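Local coordinates for arylesterase (Sulfolobus solfataricus, PDB 5L2P), which hydrolyses aromatic esters such as phenyl acetate and organophosphates such as paraoxon, as a broad-specificity serine esterase of the GDXG lipolytic family, at residues I30-K33 against V34-L38; G144-K147 against D148-A151; T289-Q292 against V293-I297. All blocks are in the same frame, centred on the assembly; numbering follows the deposited sequence.

Interaction 1 (I30-K33 against V34-L38)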
# COMPACT_ATOMS: atom_id res chain seq x y z
N ILE A 30 -9.18 20.33 29.24
CA ILE A 30 -8.64 19.72 28.02
C ILE A 30 -9.50 20.06 26.80
O ILE A 30 -8.97 20.41 25.74
CB ILE A 30 -8.46 18.19 28.16
CG1 ILE A 30 -7.35 17.90 29.19
CG2 ILE A 30 -8.10 17.54 26.82
CD1 ILE A 30 -7.35 16.50 29.74
N ARG A 31 -10.81 19.99 26.98
CA ARG A 31 -11.76 20.38 25.93
C ARG A 31 -11.47 21.81 25.47
O ARG A 31 -11.30 22.07 24.29
CB ARG A 31 -13.21 20.23 26.44
CG ARG A 31 -14.28 20.77 25.49
CD ARG A 31 -15.68 20.59 26.07
NE ARG A 31 -16.26 19.27 25.82
CZ ARG A 31 -17.36 18.80 26.42
NH1 ARG A 31 -17.98 19.53 27.33
NH2 ARG A 31 -17.84 17.60 26.12
N GLN A 32 -11.40 22.72 26.43
CA GLN A 32 -11.14 24.13 26.15
C GLN A 32 -9.76 24.34 25.53
O GLN A 32 -9.63 25.13 24.60
CB GLN A 32 -11.29 24.92 27.45
CG GLN A 32 -10.99 26.41 27.35
CD GLN A 32 -11.32 27.15 28.64
OE1 GLN A 32 -12.16 26.70 29.42
NE2 GLN A 32 -10.67 28.29 28.86
N LYS A 33 -8.74 23.67 26.04
CA LYS A 33 -7.39 23.88 25.53
C LYS A 33 -7.24 23.41 24.07
O LYS A 33 -6.54 24.05 23.28
CB LYS A 33 -6.36 23.18 26.39
CG LYS A 33 -4.98 23.84 26.41
CD LYS A 33 -4.09 23.24 27.50
CE LYS A 33 -4.42 23.70 28.93
NZ LYS A 33 -3.74 24.98 29.28
N VAL A 34 -7.90 22.30 23.70
CA VAL A 34 -7.90 21.83 22.35
C VAL A 34 -8.74 22.75 21.46
O VAL A 34 -8.38 23.03 20.31
CB VAL A 34 -8.41 20.37 22.25
CG1 VAL A 34 -8.60 19.95 20.77
CG2 VAL A 34 -7.45 19.44 23.00
N ASN A 35 -9.89 23.21 21.96
CA ASN A 35 -10.73 24.13 21.20
C ASN A 35 -9.99 25.40 20.80
O ASN A 35 -10.16 25.88 19.69
CB ASN A 35 -12.00 24.47 21.97
CG ASN A 35 -13.02 23.33 21.96
OD1 ASN A 35 -12.86 22.34 21.25
ND2 ASN A 35 -14.07 23.48 22.73
N GLU A 36 -9.16 25.94 21.71
CA GLU A 36 -8.36 27.15 21.47
C GLU A 36 -7.32 26.85 20.39
O GLU A 36 -7.05 27.72 19.54
CB GLU A 36 -7.62 27.58 22.73
CG GLU A 36 -8.50 27.91 23.95
CD GLU A 36 -9.03 29.33 23.99
OE1 GLU A 36 -8.60 30.14 23.15
OE2 GLU A 36 -9.90 29.59 24.86
N LEU A 37 -6.73 25.65 20.42
CA LEU A 37 -5.78 25.18 19.37
C LEU A 37 -6.43 25.14 17.99
O LEU A 37 -5.85 25.60 17.01
CB LEU A 37 -5.21 23.78 19.69
CG LEU A 37 -4.39 23.00 18.63
CD1 LEU A 37 -3.19 23.81 18.16
CD2 LEU A 37 -3.86 21.65 19.17
N LEU A 38 -7.62 24.57 17.92
CA LEU A 38 -8.31 24.37 16.64
C LEU A 38 -8.81 25.71 16.08
O LEU A 38 -8.79 25.93 14.86
CB LEU A 38 -9.50 23.41 16.80
CG LEU A 38 -9.16 21.98 17.20
CD1 LEU A 38 -10.44 21.23 17.55
CD2 LEU A 38 -8.34 21.26 16.15
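Between Ile-30 and Leu-37 the backbone runs as regular alpha helix, with the amides of Val-34, Asn-35, Glu-36 and Leu-37 hydrogen-bonded to the carbonyls of Ile-30, Arg-31, Gln-32 and Lys-33; Val-34 N lies 3.0 Å from Ile-30 O. This is helix 27-39, an N-terminal helix beside the alpha/beta hydrolase core; in related GDXG esterases such helices contribute to the cap above the active site. The buried face carries Ile-30 and Val-34, one turn apart, whose CG2 methyls meet loosely at 4.3 Å. Ile-30 also packs on Phe-22 and Tyr-25, Val-34 on Leu-88. On the next ridge Arg-31 and Asn-35 lie side by side and point the same way, guanidinium and amide planes only 5° apart, with Arg-31 CG 3.9 Å from Asn-35 ND2. Arg-31 NE is bound by the carbonyl of Ile-87 and Asn-35 OD1 by the amide of Gly-89, both in the loop that follows the predicted oxyanion-hole motif, His-82 to Gly-84, while Arg-31 NH1 forms a salt bridge with Glu-119 from another part of the chain. The outer face is polar and exposed. There Gln-32 is extended, while Glu-36, with CG beside its own backbone N (chi1 -59°), folds back at chi2 and places OE2 4.2 Å from Gln-32 CG.

Interaction 2 (G144-K147 against D148-A151)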
# COMPACT_ATOMS: atom_id res chain seq x y z
N GLY A 144 -33.71 32.50 1.72
CA GLY A 144 -33.46 32.72 0.31
C GLY A 144 -32.72 31.57 -0.39
O GLY A 144 -31.86 31.79 -1.24
N ILE A 145 -33.06 30.34 -0.02
CA ILE A 145 -32.40 29.19 -0.61
C ILE A 145 -33.40 28.25 -1.25
O ILE A 145 -34.57 28.19 -0.87
CB ILE A 145 -31.53 28.43 0.42
CG1 ILE A 145 -32.36 27.97 1.61
CG2 ILE A 145 -30.43 29.33 0.96
CD1 ILE A 145 -32.09 26.53 2.00
N ASP A 146 -32.89 27.49 -2.24
CA ASP A 146 -33.65 26.45 -2.91
C ASP A 146 -33.67 25.20 -2.03
O ASP A 146 -32.65 24.75 -1.56
CB ASP A 146 -33.03 26.18 -4.28
CG ASP A 146 -33.80 25.12 -5.13
OD1 ASP A 146 -34.75 24.47 -4.62
OD2 ASP A 146 -33.45 24.92 -6.32
N LYS A 147 -34.86 24.64 -1.80
CA LYS A 147 -35.00 23.40 -1.06
C LYS A 147 -34.28 22.21 -1.70
O LYS A 147 -33.87 21.31 -0.98
CB LYS A 147 -36.47 23.05 -0.87
CG LYS A 147 -37.20 23.89 0.16
CD LYS A 147 -38.67 23.48 0.22
CE LYS A 147 -39.47 24.36 1.16
NZ LYS A 147 -40.93 24.08 1.05
N ASP A 148 -34.12 22.19 -3.02
CA ASP A 148 -33.41 21.05 -3.65
C ASP A 148 -31.90 21.32 -3.86
O ASP A 148 -31.23 20.56 -4.59
CB ASP A 148 -34.11 20.56 -4.94
CG ASP A 148 -34.15 21.62 -6.03
OD1 ASP A 148 -33.07 22.01 -6.54
OD2 ASP A 148 -35.27 22.05 -6.40
N LYS A 149 -31.38 22.38 -3.21
CA LYS A 149 -29.95 22.69 -3.27
C LYS A 149 -29.31 22.76 -1.88
O LYS A 149 -28.50 23.63 -1.60
CB LYS A 149 -29.69 23.98 -4.02
CG LYS A 149 -30.04 23.96 -5.48
CD LYS A 149 -29.74 25.33 -6.08
CE LYS A 149 -30.14 25.51 -7.53
NZ LYS A 149 -29.48 24.49 -8.35
N ILE A 150 -29.65 21.81 -1.02
CA ILE A 150 -29.09 21.70 0.31
C ILE A 150 -27.99 20.63 0.35
O ILE A 150 -28.25 19.45 0.07
CB ILE A 150 -30.19 21.36 1.35
CG1 ILE A 150 -31.30 22.42 1.27
CG2 ILE A 150 -29.58 21.27 2.75
CD1 ILE A 150 -32.47 22.19 2.23
N ALA A 151 -26.77 21.03 0.72
CA ALA A 151 -25.65 20.10 0.85
C ALA A 151 -25.17 20.03 2.30
O ALA A 151 -25.38 20.98 3.08
CB ALA A 151 -24.51 20.54 -0.03
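Asp-146 and Lys-149 close a type I beta turn, the amide of Lys-149 donating to the carbonyl oxygen of Asp-146 over 3.2 Å. The donor sits well above the carbonyl plane, with a C=O...N angle of only 115°, although the N-H itself points fairly directly at the oxygen. Superimposed on this turn is an Asx turn: Asp-146 OD1 accepts the amide of Asp-148 at 2.9 Å, reached from above the carboxylate plane. The rotamer explains the second bond, for Asp-146 carries CG beside its carbonyl carbon (chi1 -177°), swinging the carboxylate over the chain that follows. Two successive amides are thereby satisfied by one residue, whose backbone in turn pairs with Asn-75. A phenylalanine in place of Asp-146 would probably leave the amide of Asp-148 without its side-chain acceptor and the entry to the strand less firmly turned. The carboxylate of Asp-148 lies close by, its plane 75° from that of Asp-146, though at this resolution the exact spacing is doubtful. The ammonium group of Lys-149 may ease the negative charge at a distance: NZ is 4.5 Å from Asp-146 OD2, beyond a salt bridge, and donates to the carbonyl of Phe-305. The turn joins helix 140-143, ended by a Schellman motif with Gly-144 at its C-prime position, to strand 150-155 of the alpha/beta hydrolase sheet, which leads to Ser-156. On its apolar side, Ile-145 and Ile-150 both pack on Leu-77 of the adjacent strand, and Ile-145 CD1 comes to 4.2 Å from Ile-150 CG1.

Interaction 3 (T289-Q292 against V293-I297)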
# COMPACT_ATOMS: atom_id res chain seq x y z
N THR A 289 -2.75 24.07 3.08
CA THR A 289 -3.49 22.89 2.58
C THR A 289 -4.96 22.90 2.99
O THR A 289 -5.85 22.56 2.20
CB THR A 289 -2.86 21.59 3.07
OG1 THR A 289 -1.49 21.58 2.71
CG2 THR A 289 -3.49 20.43 2.42
N SER A 290 -5.21 23.29 4.23
CA SER A 290 -6.57 23.35 4.76
C SER A 290 -7.43 24.33 3.95
O SER A 290 -8.59 24.08 3.66
CB SER A 290 -6.53 23.75 6.22
OG SER A 290 -7.85 23.84 6.72
N ARG A 291 -6.82 25.43 3.58
CA ARG A 291 -7.50 26.42 2.78
C ARG A 291 -7.79 25.90 1.36
O ARG A 291 -8.91 26.03 0.84
CB ARG A 291 -6.68 27.73 2.71
CG ARG A 291 -7.31 28.77 1.82
CD ARG A 291 -6.42 29.96 1.74
NE ARG A 291 -6.44 30.68 3.01
CZ ARG A 291 -7.39 31.56 3.37
NH1 ARG A 291 -8.42 31.82 2.56
NH2 ARG A 291 -7.31 32.16 4.54
N GLN A 292 -6.77 25.34 0.74
CA GLN A 292 -6.85 24.81 -0.63
C GLN A 292 -7.90 23.75 -0.78
O GLN A 292 -8.68 23.78 -1.75
CB GLN A 292 -5.50 24.27 -1.09
CG GLN A 292 -4.50 25.38 -1.39
CD GLN A 292 -3.17 24.85 -1.82
OE1 GLN A 292 -2.57 24.00 -1.14
NE2 GLN A 292 -2.70 25.34 -2.96
N VAL A 293 -7.98 22.84 0.18
CA VAL A 293 -9.02 21.80 0.16
C VAL A 293 -10.40 22.40 0.22
O VAL A 293 -11.31 21.97 -0.53
CB VAL A 293 -8.80 20.75 1.27
CG1 VAL A 293 -9.97 19.79 1.42
CG2 VAL A 293 -7.53 19.94 1.00
N THR A 294 -10.59 23.39 1.12
CA THR A 294 -11.91 24.07 1.29
C THR A 294 -12.32 24.81 0.01
O THR A 294 -13.48 24.79 -0.38
CB THR A 294 -11.92 25.06 2.48
OG1 THR A 294 -11.34 24.42 3.62
CG2 THR A 294 -13.31 25.45 2.85
N VAL A 295 -11.35 25.47 -0.61
CA VAL A 295 -11.59 26.18 -1.87
C VAL A 295 -11.95 25.23 -3.02
O VAL A 295 -12.86 25.53 -3.81
CB VAL A 295 -10.37 27.05 -2.25
CG1 VAL A 295 -10.40 27.51 -3.69
CG2 VAL A 295 -10.30 28.26 -1.35
N MET A 296 -11.23 24.11 -3.11
CA MET A 296 -11.56 23.06 -4.12
C MET A 296 -13.00 22.54 -3.96
O MET A 296 -13.77 22.43 -4.93
CB MET A 296 -10.59 21.87 -4.03
CG MET A 296 -9.21 22.21 -4.50
SD MET A 296 -8.09 20.83 -4.66
CE MET A 296 -7.94 20.33 -2.98
N ILE A 297 -13.34 22.22 -2.72
CA ILE A 297 -14.66 21.72 -2.41
C ILE A 297 -15.71 22.75 -2.78
O ILE A 297 -16.74 22.39 -3.33
CB ILE A 297 -14.77 21.32 -0.94
CG1 ILE A 297 -14.00 20.01 -0.68
CG2 ILE A 297 -16.22 21.19 -0.49
CD1 ILE A 297 -13.76 19.71 0.81
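The carbonyls of Thr-289, Arg-291 and Gln-292 accept the amides of Val-293, Val-295 and Met-296 in unbroken alpha-helical geometry, the bond from Val-295 N to Arg-291 O measuring 2.9 Å. The remaining carbonyl, that of Ser-290, is shared. Thr-294 N reaches it by a weak bond of 3.3 Å, whereas the hydroxyl of the same residue donates to it more closely, OG1 lying 2.8 Å from Ser-290 O. That second grip follows from the side-chain torsion: OG1 stands beside the threonine's own backbone N (chi1 -47°), which brings it within reach of the carbonyl one turn earlier, a common way for a buried threonine hydroxyl to be satisfied within a helix. The segment belongs to helix 287-305, the C-terminal helix of the alpha/beta hydrolase fold, packed between helix 95-105 and strand 271-276. Ser-290 and Thr-294 turn their side chains to Ile-97 and Leu-101 of helix 95-105, while Thr-289 and Val-293 meet Val-276 of the strand; the CG2 methyls of Thr-289 and Val-293 are 4.3 Å apart. Arg-291 extends toward the N-terminal region, where NH2 forms a salt bridge with Asp-45. In the crystal assembly another face of the helix meets a second subunit: Gln-292 and Met-296 touch Leu-300 of that chain, and Val-295 its Ala-299. Met-296, which also packs on Phe-274, has CG beside its backbone N and bends at chi3 (-66°), curling its terminal methyl back along the helix until CE is 3.7 Å from Gln-292 O.

The three contacts show one principle, short-range bonds and packing along the chain, applied in different parts of one hydrolase. Interactions 1 and 2 lie on opposite sides of the chain's centre, their centres about 33 Å apart, and the centre of interaction 3 is about 23 Å and 22 Å from theirs; none touches another. Interactions 1 and 3 approach the active site from separate elements: the side chain of Val-34 is about 10 Å from those of Ser-156 and His-281, both assigned as catalytic, and that of Val-293 about 11 Å from that of the third such residue, Asp-251. Interaction 2 is remote from this centre, yet opens the strand that ends just before Ser-156.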